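Local coordinates for transcriptional regulator, marR family, putative (Sulfolobus solfataricus, PDB 3F3X), which probably acts as a DNA-binding transcriptional regulator of the MarR family, working as a dimer with winged helix-turn-helix domains, at residues 26-31 with 115-120; 43-46 with 50-53; 55-60 with 65-70. All blocks are in the same frame, centred on the assembly; numbering follows the deposited sequence.

Contact 1. Residues 26-31 with 115-120; sequences NNRLGK and VNEMLS
R28 carries its CG roughly anti to the backbone N (chi1 -152°) and then bends at chi2, which sends the guanidinium off helix 3-33 toward helix 98-118. E117 answers from the other side: its CG sits between the backbone N and the carbonyl carbon (chi1 79°), and the extended chain beyond carries the carboxylate out to meet the arginine. The two side chains come from opposite directions and span a long separation, the nearest CA atoms of the segments, those of R28 and V115, being 11.4 Å apart. NH2 of R28 and OE2 of E117 form a salt bridge of 3.5 Å. The guanidinium and carboxylate planes stand 68° apart and OE2 lies well out of the guanidinium plane, with no N-H aimed at it; this is attraction between charges. A water beside the pair donates a hydrogen bond of 3.0 Å to E117 OE2 and also accepts from R28 NH2, although that second distance is too short to be reliable. Next to the ion pair the stem of R28 and L29 rest on V110, and V115 on F25, while V115 and L119 also touch the second subunit, in keeping with the helical dimerisation region of MarR proteins. Only 45 Å² is buried between the segments, and both charged residues are exposed: a long, partly hydrated ion pair like this probably adds modest electrostatic attraction at the surface.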
loop_
_atom_site.group_PDB
_atom_site.type_symbol
_atom_site.label_atom_id
_atom_site.label_comp_id
_atom_site.label_asym_id
_atom_site.label_seq_id
_atom_site.Cartn_x
_atom_site.Cartn_y
_atom_site.Cartn_z
ATOM N N ASN A 26 4.752 -9.093 -6.419
ATOM C CA ASN A 26 4.128 -10.412 -6.365
ATOM C C ASN A 26 4.210 -11.155 -7.698
ATOM O O ASN A 26 4.357 -12.379 -7.721
ATOM C CB ASN A 26 2.658 -10.306 -5.934
ATOM C CG ASN A 26 2.499 -10.012 -4.449
ATOM O OD1 ASN A 26 3.391 -10.293 -3.650
ATOM N ND2 ASN A 26 1.350 -9.462 -4.073
ATOM N N ASN A 27 4.116 -10.417 -8.803
ATOM C CA ASN A 27 4.186 -11.025 -10.125
ATOM C C ASN A 27 5.578 -11.613 -10.347
ATOM O O ASN A 27 5.715 -12.781 -10.725
ATOM C CB ASN A 27 3.888 -10.005 -11.223
ATOM C CG ASN A 27 4.044 -10.599 -12.599
ATOM O OD1 ASN A 27 4.884 -10.162 -13.389
ATOM N ND2 ASN A 27 3.246 -11.615 -12.892
ATOM N N ARG A 28 6.602 -10.800 -10.094
ATOM C CA ARG A 28 7.992 -11.194 -10.258
ATOM C C ARG A 28 8.369 -12.365 -9.346
ATOM O O ARG A 28 8.847 -13.397 -9.818
ATOM C CB ARG A 28 8.898 -10.006 -9.937
ATOM C CG ARG A 28 10.220 -10.000 -10.652
ATOM C CD ARG A 28 10.048 -9.512 -12.077
ATOM N NE ARG A 28 11.323 -9.012 -12.567
ATOM C CZ ARG A 28 11.489 -8.293 -13.668
ATOM N NH1 ARG A 28 10.455 -7.973 -14.436
ATOM N NH2 ARG A 28 12.706 -7.884 -13.987
ATOM N N LEU A 29 8.187 -12.189 -8.038
ATOM C CA LEU A 29 8.515 -13.257 -7.090
ATOM C C LEU A 29 7.648 -14.504 -7.308
ATOM O O LEU A 29 8.112 -15.641 -7.139
ATOM C CB LEU A 29 8.345 -12.782 -5.643
ATOM C CG LEU A 29 9.342 -11.726 -5.154
ATOM C CD1 LEU A 29 8.954 -11.274 -3.743
ATOM C CD2 LEU A 29 10.762 -12.291 -5.172
ATOM N N GLY A 30 6.390 -14.276 -7.677
ATOM C CA GLY A 30 5.463 -15.370 -7.912
ATOM C C GLY A 30 5.853 -16.227 -9.091
ATOM O O GLY A 30 5.940 -17.457 -8.988
ATOM N N LYS A 31 6.127 -15.578 -10.217
ATOM C CA LYS A 31 6.499 -16.311 -11.422
ATOM C C LYS A 31 7.898 -16.912 -11.396
ATOM O O LYS A 31 8.112 -18.007 -11.910
ATOM C CB LYS A 31 6.302 -15.403 -12.637
ATOM C CG LYS A 31 4.835 -15.087 -12.840
ATOM C CD LYS A 31 4.595 -14.165 -13.995
ATOM C CE LYS A 31 3.114 -14.112 -14.299
ATOM N NZ LYS A 31 2.819 -13.145 -15.383
ATOM N N VAL A 115 13.722 -3.011 -8.117
ATOM C CA VAL A 115 13.547 -1.653 -7.610
ATOM C C VAL A 115 14.633 -0.731 -8.144
ATOM O O VAL A 115 14.373 0.415 -8.522
ATOM C CB VAL A 115 13.560 -1.624 -6.074
ATOM C CG1 VAL A 115 13.471 -0.180 -5.586
ATOM C CG2 VAL A 115 12.378 -2.435 -5.546
ATOM N N ASN A 116 15.858 -1.231 -8.169
ATOM C CA ASN A 116 16.959 -0.436 -8.687
ATOM C C ASN A 116 16.685 -0.058 -10.137
ATOM O O ASN A 116 16.909 1.078 -10.540
ATOM C CB ASN A 116 18.260 -1.234 -8.608
ATOM C CG ASN A 116 19.429 -0.545 -9.318
ATOM O OD1 ASN A 116 19.734 -0.844 -10.477
ATOM N ND2 ASN A 116 20.092 0.373 -8.619
ATOM N N GLU A 117 16.204 -1.020 -10.918
ATOM C CA GLU A 117 15.921 -0.765 -12.339
ATOM C C GLU A 117 14.877 0.323 -12.505
ATOM O O GLU A 117 15.026 1.255 -13.284
ATOM C CB GLU A 117 15.400 -2.020 -13.050
ATOM C CG GLU A 117 13.913 -2.309 -12.799
ATOM C CD GLU A 117 13.321 -3.331 -13.747
ATOM O OE1 GLU A 117 12.632 -2.916 -14.706
ATOM O OE2 GLU A 117 13.548 -4.545 -13.548
ATOM N N MET A 118 13.817 0.200 -11.733
ATOM C CA MET A 118 12.730 1.137 -11.826
ATOM C C MET A 118 13.030 2.527 -11.334
ATOM O O MET A 118 12.640 3.494 -11.987
ATOM C CB MET A 118 11.508 0.610 -11.093
ATOM C CG MET A 118 10.984 -0.723 -11.596
ATOM S SD MET A 118 9.343 -1.010 -10.829
ATOM C CE MET A 118 9.752 -1.377 -9.079
ATOM N N LEU A 119 13.732 2.634 -10.209
ATOM C CA LEU A 119 14.015 3.928 -9.595
ATOM C C LEU A 119 15.443 4.380 -9.806
ATOM O O LEU A 119 16.011 5.100 -8.983
ATOM C CB LEU A 119 13.732 3.842 -8.091
ATOM C CG LEU A 119 12.357 3.324 -7.653
ATOM C CD1 LEU A 119 12.216 3.410 -6.129
ATOM C CD2 LEU A 119 11.273 4.152 -8.336
ATOM N N SER A 120 16.014 3.968 -10.928
ATOM C CA SER A 120 17.389 4.297 -11.249
ATOM C C SER A 120 17.733 5.782 -11.183
ATOM O O SER A 120 18.805 6.146 -10.704
ATOM C CB SER A 120 17.732 3.761 -12.638
ATOM O OG SER A 120 16.901 4.349 -13.623
HETATM O O HOH W 1 13.035 -6.390 -15.845
#

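Contact 2. Residues 43-46 with 50-53; sequences LKAT and PRSM. With SO4 (sulfate ion), chain B.
R51 lays its aliphatic stem against the last turns of helix 37-48, touching A45 and T46, and this is the close part of the contact. Its CG packs at 4.1 Å from T46 CG2 and 4.3 Å from A45 CB. With CG anti to the carbonyl carbon (chi1 -52°) and a bend at chi2, the chain folds back over the helix and delivers NE to the carbonyl of A45. The bond from R51 NE to A45 O is 3.1 Å long and fairly straight, 164° at the hydrogen; the oxygen lies close to the guanidinium plane, but the donor stands above the carbonyl plane, 50° out of it. Beside this bond, NH2 of the same guanidinium forms a salt bridge with E48. T46 turns its OG1 back to the carbonyl of I42 in its own helix, and its CG2 meets the arginine. In the winged helix-turn-helix fold, helix 37-48 is the first helix of the DNA-binding domain, and strand 51-52 pairs with strand 92-96 through backbone bonds between R51 and V94. S52 then caps helix 53-60 by way of Y55 N. The outer side is looser. P50 is exposed and meets helix 37-48 by no more than its backbone N, 4.1 Å from T46 O. On the same helix K44, fully extended, reaches a sulfate probably taken up from the crystallisation liquor, its NZ giving a 2.8 Å hydrogen bond to O4; Q9 and K16 of the second subunit bind the same ion.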
loop_
_atom_site.group_PDB
_atom_site.type_symbol
_atom_site.label_atom_id
_atom_site.label_comp_id
_atom_site.label_asym_id
_atom_site.label_seq_id
_atom_site.Cartn_x
_atom_site.Cartn_y
_atom_site.Cartn_z
ATOM N N LEU A 43 10.774 -14.015 5.537
ATOM C CA LEU A 43 12.105 -14.599 5.461
ATOM C C LEU A 43 13.150 -13.594 5.949
ATOM O O LEU A 43 14.054 -13.953 6.694
ATOM C CB LEU A 43 12.425 -15.038 4.027
ATOM C CG LEU A 43 11.606 -16.238 3.531
ATOM C CD1 LEU A 43 11.947 -16.547 2.076
ATOM C CD2 LEU A 43 11.903 -17.455 4.398
ATOM N N LYS A 44 13.022 -12.334 5.550
ATOM C CA LYS A 44 13.997 -11.338 5.985
ATOM C C LYS A 44 14.014 -11.174 7.507
ATOM O O LYS A 44 15.076 -11.213 8.133
ATOM C CB LYS A 44 13.716 -9.982 5.337
ATOM C CG LYS A 44 14.707 -8.896 5.770
ATOM C CD LYS A 44 14.372 -7.547 5.155
ATOM C CE LYS A 44 15.351 -6.473 5.618
ATOM N NZ LYS A 44 14.937 -5.121 5.136
ATOM N N ALA A 45 12.838 -10.998 8.103
ATOM C CA ALA A 45 12.744 -10.814 9.550
ATOM C C ALA A 45 13.262 -12.019 10.347
ATOM O O ALA A 45 13.960 -11.854 11.355
ATOM C CB ALA A 45 11.301 -10.516 9.939
ATOM N N THR A 46 12.912 -13.227 9.908
ATOM C CA THR A 46 13.364 -14.423 10.611
ATOM C C THR A 46 14.842 -14.721 10.354
ATOM O O THR A 46 15.485 -15.391 11.156
ATOM C CB THR A 46 12.503 -15.673 10.253
ATOM O OG1 THR A 46 12.527 -15.906 8.839
ATOM C CG2 THR A 46 11.050 -15.469 10.717
ATOM N N PRO A 50 14.819 -15.725 15.224
ATOM C CA PRO A 50 13.469 -16.296 15.243
ATOM C C PRO A 50 12.469 -15.233 15.698
ATOM O O PRO A 50 12.754 -14.472 16.619
ATOM C CB PRO A 50 13.600 -17.449 16.235
ATOM C CG PRO A 50 15.039 -17.890 16.037
ATOM C CD PRO A 50 15.753 -16.555 16.004
ATOM N N ARG A 51 11.309 -15.181 15.048
ATOM C CA ARG A 51 10.297 -14.180 15.370
ATOM C C ARG A 51 8.943 -14.801 15.672
ATOM O O ARG A 51 8.535 -15.764 15.018
ATOM C CB ARG A 51 10.111 -13.221 14.191
ATOM C CG ARG A 51 11.382 -12.576 13.657
ATOM C CD ARG A 51 12.013 -11.660 14.689
ATOM N NE ARG A 51 13.030 -10.802 14.090
ATOM C CZ ARG A 51 13.646 -9.813 14.728
ATOM N NH1 ARG A 51 13.355 -9.551 15.997
ATOM N NH2 ARG A 51 14.542 -9.078 14.094
ATOM N N SER A 52 8.230 -14.231 16.641
ATOM C CA SER A 52 6.905 -14.739 16.985
ATOM C C SER A 52 5.922 -14.294 15.905
ATOM O O SER A 52 6.199 -13.357 15.150
ATOM C CB SER A 52 6.448 -14.199 18.347
ATOM O OG SER A 52 6.147 -12.816 18.279
ATOM N N MET A 53 4.773 -14.959 15.839
ATOM C CA MET A 53 3.754 -14.628 14.847
ATOM C C MET A 53 3.240 -13.212 15.074
ATOM O O MET A 53 2.955 -12.483 14.121
ATOM C CB MET A 53 2.603 -15.631 14.928
ATOM C CG MET A 53 3.038 -17.079 14.712
ATOM S SD MET A 53 3.545 -17.421 13.007
ATOM C CE MET A 53 2.005 -18.012 12.319
HETATM S S SO4 B . 11.710 -4.665 6.820
HETATM O O1 SO4 B . 10.897 -4.229 5.667
HETATM O O2 SO4 B . 11.959 -6.110 6.728
HETATM O O3 SO4 B . 10.985 -4.372 8.074
HETATM O O4 SO4 B . 12.994 -3.944 6.796
#

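Contact 3. Residues 55-60 with 65-70; sequences YLANRY and SAITAA. With SO4 (sulfate ion), chain B.
I67 wedges its branched side chain against L56 and A57, bringing helix 64-76 onto helix 53-60. Its CG1 lies beside the backbone N (chi1 -68°) and presses on A57, 3.6 Å from CA and 3.8 Å from CB. CD1 bends on to L56 CB at 3.9 Å, and CG2, on the other branch, touches L56 CB and CD1; the two side chains cross at about a right angle. A57 is small enough to let the backbones approach, its CA 6.1 Å from that of I67. As in other MarR proteins, helices 53-60 and 64-76 form the helix-turn-helix, the second probably being the recognition helix. Away from I67, R59 extends from CG to NE and passes CG over the centre of the Y60 ring, 3.8 Å above its plane. From there NE and NH2 grip O3 and O2 of a sulfate, probably from the crystallisation liquor, while NH1 turns to Y55 OH and to E48. Y60 OH donates to the same O2 at 2.6 Å, at the edge of its ring. Apolar contact alone therefore joins the helices here, whereas R59 and Y60 hold an anion with K44 and, on the second subunit, K16 and Q9; the lysines and R59 would be expected to balance its charge.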
loop_
_atom_site.group_PDB
_atom_site.type_symbol
_atom_site.label_atom_id
_atom_site.label_comp_id
_atom_site.label_asym_id
_atom_site.label_seq_id
_atom_site.Cartn_x
_atom_site.Cartn_y
_atom_site.Cartn_z
ATOM N N TYR A 55 4.961 -10.763 16.437
ATOM C CA TYR A 55 6.022 -9.854 16.020
ATOM C C TYR A 55 5.940 -9.593 14.521
ATOM O O TYR A 55 6.069 -8.454 14.078
ATOM C CB TYR A 55 7.398 -10.436 16.332
ATOM C CG TYR A 55 8.533 -9.591 15.798
ATOM C CD1 TYR A 55 9.126 -8.611 16.588
ATOM C CD2 TYR A 55 9.000 -9.758 14.492
ATOM C CE1 TYR A 55 10.158 -7.817 16.099
ATOM C CE2 TYR A 55 10.034 -8.971 13.990
ATOM C CZ TYR A 55 10.607 -8.001 14.802
ATOM O OH TYR A 55 11.628 -7.223 14.319
ATOM N N LEU A 56 5.732 -10.654 13.745
ATOM C CA LEU A 56 5.663 -10.524 12.293
ATOM C C LEU A 56 4.478 -9.687 11.818
ATOM O O LEU A 56 4.635 -8.804 10.979
ATOM C CB LEU A 56 5.628 -11.914 11.643
ATOM C CG LEU A 56 6.913 -12.724 11.858
ATOM C CD1 LEU A 56 6.680 -14.177 11.462
ATOM C CD2 LEU A 56 8.061 -12.105 11.049
ATOM N N ALA A 57 3.294 -9.966 12.351
ATOM C CA ALA A 57 2.102 -9.216 11.967
ATOM C C ALA A 57 2.290 -7.741 12.309
ATOM O O ALA A 57 1.904 -6.851 11.547
ATOM C CB ALA A 57 0.887 -9.766 12.697
ATOM N N ASN A 58 2.888 -7.501 13.468
ATOM C CA ASN A 58 3.151 -6.160 13.974
ATOM C C ASN A 58 4.122 -5.370 13.107
ATOM O O ASN A 58 3.896 -4.199 12.803
ATOM C CB ASN A 58 3.720 -6.266 15.386
ATOM C CG ASN A 58 2.942 -5.456 16.389
ATOM O OD1 ASN A 58 3.069 -4.232 16.452
ATOM N ND2 ASN A 58 2.118 -6.135 17.178
ATOM N N ARG A 59 5.213 -6.015 12.717
ATOM C CA ARG A 59 6.230 -5.363 11.912
ATOM C C ARG A 59 5.768 -5.078 10.494
ATOM O O ARG A 59 6.100 -4.039 9.931
ATOM C CB ARG A 59 7.504 -6.217 11.894
ATOM C CG ARG A 59 8.645 -5.677 11.031
ATOM C CD ARG A 59 9.940 -6.427 11.339
ATOM N NE ARG A 59 10.961 -6.259 10.307
ATOM C CZ ARG A 59 12.195 -6.747 10.393
ATOM N NH1 ARG A 59 12.570 -7.425 11.476
ATOM N NH2 ARG A 59 13.042 -6.595 9.381
ATOM N N TYR A 60 4.988 -5.984 9.920
ATOM C CA TYR A 60 4.539 -5.791 8.548
ATOM C C TYR A 60 3.111 -5.301 8.366
ATOM O O TYR A 60 2.611 -5.222 7.246
ATOM C CB TYR A 60 4.785 -7.075 7.760
ATOM C CG TYR A 60 6.268 -7.382 7.701
ATOM C CD1 TYR A 60 6.820 -8.434 8.439
ATOM C CD2 TYR A 60 7.132 -6.543 6.998
ATOM C CE1 TYR A 60 8.206 -8.633 8.483
ATOM C CE2 TYR A 60 8.515 -6.728 7.035
ATOM C CZ TYR A 60 9.046 -7.775 7.782
ATOM O OH TYR A 60 10.415 -7.940 7.831
ATOM N N SER A 65 -3.808 -13.650 10.768
ATOM C CA SER A 65 -4.355 -14.641 9.851
ATOM C C SER A 65 -3.527 -14.618 8.569
ATOM O O SER A 65 -3.230 -15.662 7.994
ATOM C CB SER A 65 -5.820 -14.325 9.533
ATOM O OG SER A 65 -5.931 -13.085 8.856
ATOM N N ALA A 66 -3.150 -13.424 8.128
ATOM C CA ALA A 66 -2.345 -13.286 6.919
ATOM C C ALA A 66 -0.967 -13.911 7.143
ATOM O O ALA A 66 -0.448 -14.609 6.272
ATOM C CB ALA A 66 -2.206 -11.817 6.540
ATOM N N ILE A 67 -0.379 -13.655 8.310
ATOM C CA ILE A 67 0.929 -14.215 8.646
ATOM C C ILE A 67 0.840 -15.739 8.700
ATOM O O ILE A 67 1.683 -16.438 8.134
ATOM C CB ILE A 67 1.429 -13.706 10.025
ATOM C CG1 ILE A 67 1.736 -12.209 9.952
ATOM C CG2 ILE A 67 2.668 -14.500 10.465
ATOM C CD1 ILE A 67 2.837 -11.844 8.956
ATOM N N THR A 68 -0.184 -16.250 9.381
ATOM C CA THR A 68 -0.370 -17.692 9.512
ATOM C C THR A 68 -0.504 -18.372 8.155
ATOM O O THR A 68 0.076 -19.434 7.924
ATOM C CB THR A 68 -1.622 -18.025 10.343
ATOM O OG1 THR A 68 -1.524 -17.399 11.626
ATOM C CG2 THR A 68 -1.746 -19.530 10.536
ATOM N N ALA A 69 -1.279 -17.760 7.263
ATOM C CA ALA A 69 -1.478 -18.313 5.930
ATOM C C ALA A 69 -0.147 -18.365 5.186
ATOM O O ALA A 69 0.170 -19.367 4.548
ATOM C CB ALA A 69 -2.482 -17.467 5.149
ATOM N N ALA A 70 0.626 -17.286 5.275
ATOM C CA ALA A 70 1.925 -17.212 4.609
ATOM C C ALA A 70 2.892 -18.247 5.180
ATOM O O ALA A 70 3.552 -18.964 4.431
ATOM C CB ALA A 70 2.513 -15.808 4.753
HETATM S S SO4 B . 11.710 -4.665 6.820
HETATM O O1 SO4 B . 10.897 -4.229 5.667
HETATM O O2 SO4 B . 11.959 -6.110 6.728
HETATM O O3 SO4 B . 10.985 -4.372 8.074
HETATM O O4 SO4 B . 12.994 -3.944 6.796
#

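In the fold
Contacts 2 and 3 follow one another along the chain, both nested within the long loop closed by contact 1. Contact 1 joins helices 3-33 and 98-118 on the far side of the chain's centre, about 23 Å from contact 2 and 22 Å from contact 3, centre to centre. The latter two have centres only about 9 Å apart and touch: A45 CB packs on R59 NH1 and Y60 OH, and M53 meets T68. Strand 51-52 leads straight into helix 53-60. Contacts 2 and 3 thus lie in the winged helix-turn-helix, presumably the DNA-binding end, which also touches the second subunit, at the sulfate they share. Contact 1 lies between long helices, where V115 and L119 also meet that subunit.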